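Long-range contact in uncharacterized protein (Xanthomonas campestris pv. vesicatoria, PDB 4FC9), which is a type III effector secreted into plant host cells, this chain being its all-helical C-terminal domain, which probably acts as an E3 ubiquitin ligase: residues 31-45 / 156-170. Numbering follows the deposited sequence.
Sequences TAALERIEDTAQAML and AKAVQMWKTRELIVH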
loop_
_atom_site.group_PDB
_atom_site.type_symbol
_atom_site.label_atom_id
_atom_site.label_comp_id
_atom_site.label_asym_id
_atom_site.label_seq_id
_atom_site.Cartn_x
_atom_site.Cartn_y
_atom_site.Cartn_z
ATOM N N THR A 31 1.192 -12.482 14.185
ATOM C CA THR A 31 0.185 -13.526 14.133
ATOM C C THR A 31 0.231 -14.184 12.766
ATOM O O THR A 31 0.804 -13.632 11.825
ATOM C CB THR A 31 -1.219 -12.938 14.320
ATOM O OG1 THR A 31 -1.509 -12.063 13.225
ATOM C CG2 THR A 31 -1.307 -12.145 15.613
ATOM N N ALA A 32 -0.382 -15.356 12.651
ATOM C CA ALA A 32 -0.431 -16.067 11.378
ATOM C C ALA A 32 -1.120 -15.240 10.297
ATOM O O ALA A 32 -0.759 -15.319 9.121
ATOM C CB ALA A 32 -1.128 -17.401 11.546
ATOM N N ALA A 33 -2.112 -14.452 10.705
ATOM C CA ALA A 33 -2.868 -13.604 9.785
ATOM C C ALA A 33 -1.985 -12.524 9.189
ATOM O O ALA A 33 -2.050 -12.245 7.993
ATOM C CB ALA A 33 -4.049 -12.977 10.500
ATOM N N LEU A 34 -1.162 -11.916 10.037
ATOM C CA LEU A 34 -0.250 -10.865 9.609
ATOM C C LEU A 34 0.874 -11.404 8.743
ATOM O O LEU A 34 1.314 -10.745 7.806
ATOM C CB LEU A 34 0.356 -10.166 10.819
ATOM C CG LEU A 34 -0.537 -9.127 11.477
ATOM C CD1 LEU A 34 0.084 -8.675 12.780
ATOM C CD2 LEU A 34 -0.747 -7.954 10.537
ATOM N N GLU A 35 1.356 -12.595 9.071
ATOM C CA GLU A 35 2.426 -13.188 8.288
ATOM C C GLU A 35 1.916 -13.494 6.882
ATOM O O GLU A 35 2.616 -13.286 5.894
ATOM C CB GLU A 35 2.977 -14.441 8.965
ATOM C CG GLU A 35 4.222 -14.967 8.288
ATOM C CD GLU A 35 5.080 -15.805 9.202
ATOM O OE1 GLU A 35 4.718 -15.962 10.387
ATOM O OE2 GLU A 35 6.123 -16.307 8.732
ATOM N N ARG A 36 0.676 -13.960 6.806
ATOM C CA ARG A 36 0.044 -14.282 5.537
ATOM C C ARG A 36 -0.147 -13.043 4.662
ATOM O O ARG A 36 0.023 -13.106 3.443
ATOM C CB ARG A 36 -1.292 -14.977 5.787
ATOM C CG ARG A 36 -2.112 -15.255 4.539
ATOM C CD ARG A 36 -3.166 -16.339 4.793
ATOM N NE ARG A 36 -3.999 -16.066 5.968
ATOM C CZ ARG A 36 -3.878 -16.690 7.139
ATOM N NH1 ARG A 36 -4.680 -16.373 8.147
ATOM N NH2 ARG A 36 -2.956 -17.629 7.304
ATOM N N ILE A 37 -0.501 -11.920 5.279
ATOM C CA ILE A 37 -0.620 -10.668 4.542
ATOM C C ILE A 37 0.735 -10.308 3.938
ATOM O O ILE A 37 0.835 -9.975 2.755
ATOM C CB ILE A 37 -1.116 -9.523 5.441
ATOM C CG1 ILE A 37 -2.537 -9.822 5.927
ATOM C CG2 ILE A 37 -1.066 -8.198 4.701
ATOM C CD1 ILE A 37 -3.049 -8.853 6.969
ATOM N N GLU A 38 1.777 -10.396 4.756
ATOM C CA GLU A 38 3.129 -10.119 4.300
ATOM C C GLU A 38 3.573 -11.064 3.188
ATOM O O GLU A 38 4.099 -10.622 2.172
ATOM C CB GLU A 38 4.118 -10.196 5.462
ATOM C CG GLU A 38 3.971 -9.093 6.500
ATOM C CD GLU A 38 4.279 -7.710 5.954
ATOM O OE1 GLU A 38 4.920 -7.595 4.884
ATOM O OE2 GLU A 38 3.877 -6.728 6.605
ATOM N N ASP A 39 3.368 -12.362 3.380
ATOM C CA ASP A 39 3.835 -13.342 2.404
ATOM C C ASP A 39 3.118 -13.166 1.075
ATOM O O ASP A 39 3.729 -13.263 0.010
ATOM C CB ASP A 39 3.657 -14.763 2.929
ATOM C CG ASP A 39 4.557 -15.064 4.117
ATOM O OD1 ASP A 39 5.575 -14.361 4.291
ATOM O OD2 ASP A 39 4.249 -16.005 4.877
ATOM N N THR A 40 1.822 -12.889 1.144
ATOM C CA THR A 40 1.024 -12.657 -0.051
ATOM C C THR A 40 1.457 -11.378 -0.766
ATOM O O THR A 40 1.646 -11.369 -1.984
ATOM C CB THR A 40 -0.478 -12.580 0.288
ATOM O OG1 THR A 40 -0.921 -13.844 0.795
ATOM C CG2 THR A 40 -1.296 -12.221 -0.943
ATOM N N ALA A 41 1.608 -10.298 -0.008
ATOM C CA ALA A 41 2.049 -9.035 -0.582
ATOM C C ALA A 41 3.363 -9.232 -1.329
ATOM O O ALA A 41 3.530 -8.749 -2.443
ATOM C CB ALA A 41 2.196 -7.972 0.500
ATOM N N GLN A 42 4.275 -9.980 -0.722
ATOM C CA GLN A 42 5.569 -10.271 -1.327
ATOM C C GLN A 42 5.415 -11.052 -2.626
ATOM O O GLN A 42 6.092 -10.764 -3.609
ATOM C CB GLN A 42 6.442 -11.056 -0.349
ATOM C CG GLN A 42 7.914 -11.118 -0.713
ATOM C CD GLN A 42 8.751 -11.825 0.351
ATOM O OE1 GLN A 42 9.603 -11.214 0.997
ATOM N NE2 GLN A 42 8.511 -13.119 0.532
ATOM N N ALA A 43 4.525 -12.042 -2.621
ATOM C CA ALA A 43 4.243 -12.840 -3.812
ATOM C C ALA A 43 3.684 -11.975 -4.940
ATOM O O ALA A 43 4.048 -12.143 -6.104
ATOM C CB ALA A 43 3.272 -13.957 -3.476
HETATM N N MSE A 44 2.797 -11.052 -4.583
HETATM C CA MSE A 44 2.212 -10.127 -5.547
HETATM C C MSE A 44 3.276 -9.223 -6.150
HETATM O O MSE A 44 3.296 -9.001 -7.364
HETATM C CB MSE A 44 1.122 -9.288 -4.884
HETATM C CG MSE A 44 -0.096 -10.096 -4.489
HETATM SE SE MSE A 44 -1.325 -9.134 -3.339
HETATM C CE MSE A 44 -2.087 -7.892 -4.635
ATOM N N LEU A 45 4.155 -8.709 -5.296
ATOM C CA LEU A 45 5.274 -7.886 -5.744
ATOM C C LEU A 45 6.159 -8.681 -6.679
ATOM O O LEU A 45 6.618 -8.166 -7.698
ATOM C CB LEU A 45 6.106 -7.414 -4.558
ATOM C CG LEU A 45 5.515 -6.262 -3.767
ATOM C CD1 LEU A 45 6.485 -5.851 -2.680
ATOM C CD2 LEU A 45 5.218 -5.108 -4.704
ATOM N N ALA A 156 3.042 -1.932 -8.751
ATOM C CA ALA A 156 3.731 -2.093 -7.481
ATOM C C ALA A 156 3.042 -1.241 -6.420
ATOM O O ALA A 156 2.886 -1.672 -5.282
ATOM C CB ALA A 156 5.192 -1.718 -7.601
ATOM N N LYS A 157 2.609 -0.040 -6.796
ATOM C CA LYS A 157 1.882 0.801 -5.855
ATOM C C LYS A 157 0.546 0.170 -5.477
ATOM O O LYS A 157 0.119 0.253 -4.329
ATOM C CB LYS A 157 1.682 2.223 -6.389
ATOM C CG LYS A 157 0.921 3.136 -5.424
ATOM C CD LYS A 157 1.664 3.353 -4.109
ATOM C CE LYS A 157 2.914 4.184 -4.317
ATOM N NZ LYS A 157 3.560 4.553 -3.027
ATOM N N ALA A 158 -0.111 -0.469 -6.440
ATOM C CA ALA A 158 -1.386 -1.119 -6.163
ATOM C C ALA A 158 -1.215 -2.266 -5.177
ATOM O O ALA A 158 -2.066 -2.485 -4.320
ATOM C CB ALA A 158 -2.032 -1.605 -7.446
ATOM N N VAL A 159 -0.110 -2.994 -5.294
ATOM C CA VAL A 159 0.199 -4.067 -4.349
ATOM C C VAL A 159 0.469 -3.488 -2.965
ATOM O O VAL A 159 0.035 -4.047 -1.955
ATOM C CB VAL A 159 1.403 -4.919 -4.815
ATOM C CG1 VAL A 159 1.788 -5.930 -3.743
ATOM C CG2 VAL A 159 1.090 -5.626 -6.122
ATOM N N GLN A 160 1.173 -2.358 -2.924
ATOM C CA GLN A 160 1.398 -1.637 -1.672
ATOM C C GLN A 160 0.085 -1.340 -0.987
ATOM O O GLN A 160 -0.056 -1.547 0.217
ATOM C CB GLN A 160 2.119 -0.310 -1.910
ATOM C CG GLN A 160 3.619 -0.404 -1.934
ATOM C CD GLN A 160 4.274 0.913 -1.587
ATOM O OE1 GLN A 160 3.952 1.944 -2.165
ATOM N NE2 GLN A 160 5.188 0.888 -0.629
HETATM N N MSE A 161 -0.874 -0.841 -1.759
HETATM C CA MSE A 161 -2.163 -0.499 -1.196
HETATM C C MSE A 161 -2.931 -1.738 -0.773
HETATM O O MSE A 161 -3.696 -1.697 0.194
HETATM C CB MSE A 161 -3.007 0.331 -2.157
HETATM C CG MSE A 161 -4.221 0.890 -1.435
HETATM SE SE MSE A 161 -5.453 1.852 -2.498
HETATM C CE MSE A 161 -6.968 1.807 -1.255
ATOM N N TRP A 162 -2.723 -2.841 -1.485
ATOM C CA TRP A 162 -3.361 -4.081 -1.082
ATOM C C TRP A 162 -2.907 -4.455 0.318
ATOM O O TRP A 162 -3.726 -4.776 1.175
ATOM C CB TRP A 162 -3.071 -5.223 -2.048
ATOM C CG TRP A 162 -3.832 -6.457 -1.667
ATOM C CD1 TRP A 162 -5.088 -6.806 -2.075
ATOM C CD2 TRP A 162 -3.402 -7.487 -0.769
ATOM N NE1 TRP A 162 -5.457 -8.000 -1.501
ATOM C CE2 TRP A 162 -4.439 -8.438 -0.695
ATOM C CE3 TRP A 162 -2.234 -7.703 -0.028
ATOM C CZ2 TRP A 162 -4.344 -9.586 0.094
ATOM C CZ3 TRP A 162 -2.140 -8.843 0.751
ATOM C CH2 TRP A 162 -3.189 -9.770 0.807
ATOM N N LYS A 163 -1.599 -4.401 0.548
ATOM C CA LYS A 163 -1.063 -4.663 1.875
ATOM C C LYS A 163 -1.623 -3.677 2.887
ATOM O O LYS A 163 -2.054 -4.072 3.964
ATOM C CB LYS A 163 0.459 -4.593 1.881
ATOM C CG LYS A 163 1.047 -4.738 3.270
ATOM C CD LYS A 163 2.413 -5.378 3.221
ATOM C CE LYS A 163 3.486 -4.403 3.641
ATOM N NZ LYS A 163 4.825 -5.056 3.659
ATOM N N THR A 164 -1.628 -2.398 2.525
ATOM C CA THR A 164 -2.121 -1.341 3.408
ATOM C C THR A 164 -3.543 -1.601 3.897
ATOM O O THR A 164 -3.815 -1.518 5.090
ATOM C CB THR A 164 -2.060 0.041 2.726
ATOM O OG1 THR A 164 -0.692 0.424 2.547
ATOM C CG2 THR A 164 -2.755 1.088 3.579
ATOM N N ARG A 165 -4.445 -1.925 2.977
ATOM C CA ARG A 165 -5.842 -2.140 3.336
ATOM C C ARG A 165 -6.025 -3.429 4.139
ATOM O O ARG A 165 -6.896 -3.511 5.003
ATOM C CB ARG A 165 -6.754 -2.105 2.097
ATOM C CG ARG A 165 -6.586 -3.270 1.144
ATOM C CD ARG A 165 -7.206 -2.996 -0.228
ATOM N NE ARG A 165 -8.651 -2.762 -0.201
ATOM C CZ ARG A 165 -9.573 -3.721 -0.123
ATOM N NH1 ARG A 165 -9.214 -4.994 -0.034
ATOM N NH2 ARG A 165 -10.858 -3.404 -0.121
ATOM N N GLU A 166 -5.187 -4.426 3.876
ATOM C CA GLU A 166 -5.245 -5.662 4.642
ATOM C C GLU A 166 -4.695 -5.473 6.061
ATOM O O GLU A 166 -5.170 -6.105 7.004
ATOM C CB GLU A 166 -4.528 -6.800 3.908
ATOM C CG GLU A 166 -5.181 -7.182 2.578
ATOM C CD GLU A 166 -6.646 -7.555 2.723
ATOM O OE1 GLU A 166 -6.956 -8.403 3.587
ATOM O OE2 GLU A 166 -7.486 -6.997 1.980
ATOM N N LEU A 167 -3.705 -4.599 6.215
ATOM C CA LEU A 167 -3.189 -4.274 7.544
ATOM C C LEU A 167 -4.217 -3.481 8.358
ATOM O O LEU A 167 -4.357 -3.682 9.567
ATOM C CB LEU A 167 -1.856 -3.520 7.453
ATOM C CG LEU A 167 -0.643 -4.328 6.973
ATOM C CD1 LEU A 167 0.564 -3.426 6.764
ATOM C CD2 LEU A 167 -0.302 -5.448 7.945
ATOM N N ILE A 168 -4.940 -2.588 7.688
ATOM C CA ILE A 168 -6.016 -1.833 8.322
ATOM C C ILE A 168 -7.103 -2.767 8.854
ATOM O O ILE A 168 -7.551 -2.623 9.991
ATOM C CB ILE A 168 -6.628 -0.797 7.351
ATOM C CG1 ILE A 168 -5.652 0.360 7.132
ATOM C CG2 ILE A 168 -7.949 -0.276 7.881
ATOM C CD1 ILE A 168 -6.030 1.287 5.995
ATOM N N VAL A 169 -7.504 -3.737 8.035
ATOM C CA VAL A 169 -8.556 -4.681 8.410
ATOM C C VAL A 169 -8.106 -5.654 9.500
ATOM O O VAL A 169 -8.901 -6.083 10.332
ATOM C CB VAL A 169 -9.072 -5.452 7.178
ATOM C CG1 VAL A 169 -10.035 -6.560 7.581
ATOM C CG2 VAL A 169 -9.739 -4.489 6.213
ATOM N N HIS A 170 -6.824 -5.991 9.509
ATOM C CA HIS A 170 -6.311 -6.840 10.569
ATOM C C HIS A 170 -6.399 -6.118 11.906
ATOM O O HIS A 170 -6.784 -6.701 12.924
ATOM C CB HIS A 170 -4.864 -7.242 10.307
ATOM C CG HIS A 170 -4.345 -8.235 11.296
ATOM N ND1 HIS A 170 -3.734 -7.862 12.471
ATOM C CD2 HIS A 170 -4.385 -9.589 11.304
ATOM C CE1 HIS A 170 -3.406 -8.944 13.156
ATOM N NE2 HIS A 170 -3.787 -10.005 12.466
#
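Trp162 packs against Met44 where two antiparallel helices meet, helix 32-45 lying against helix 156-170 with axes 9.6 Å apart, a worked example of knobs-into-holes packing. With CG anti to the backbone N (chi1 -175°), the indole enters a hole formed by Ile37, Thr40, Ala41 and Met44. The selenomethionine chain, straight to its selenium and then bent at chi3, lays SE over one face, 3.9 Å from the six-membered centroid, and its methyl CE over the five-membered ring. Glu166 CG covers the opposite face, while the carbonyl of Ile37 meets the edge. Reciprocally, the Ile37 knob sits among Lys163, Glu166, Leu167 and His170. Near the start of helix 32-45, Leu34 CG points at the face of His170, 3.5 Å from its centroid, and Ala33 CB lies at the ring edge; ND1 is hydrogen-bonded to Glu27 OE2. Thr31 OG1 caps Leu34 N with a 3.2 Å bond. At the flank, Lys163, bent at chi3, lays CD against Ala41 CB and brings NZ 2.8 Å from Glu38 OE1, on its syn lone pair. With both rings held, side-chain shape probably sets the register of the chain's first and last helices, a salt bridge reinforcing it.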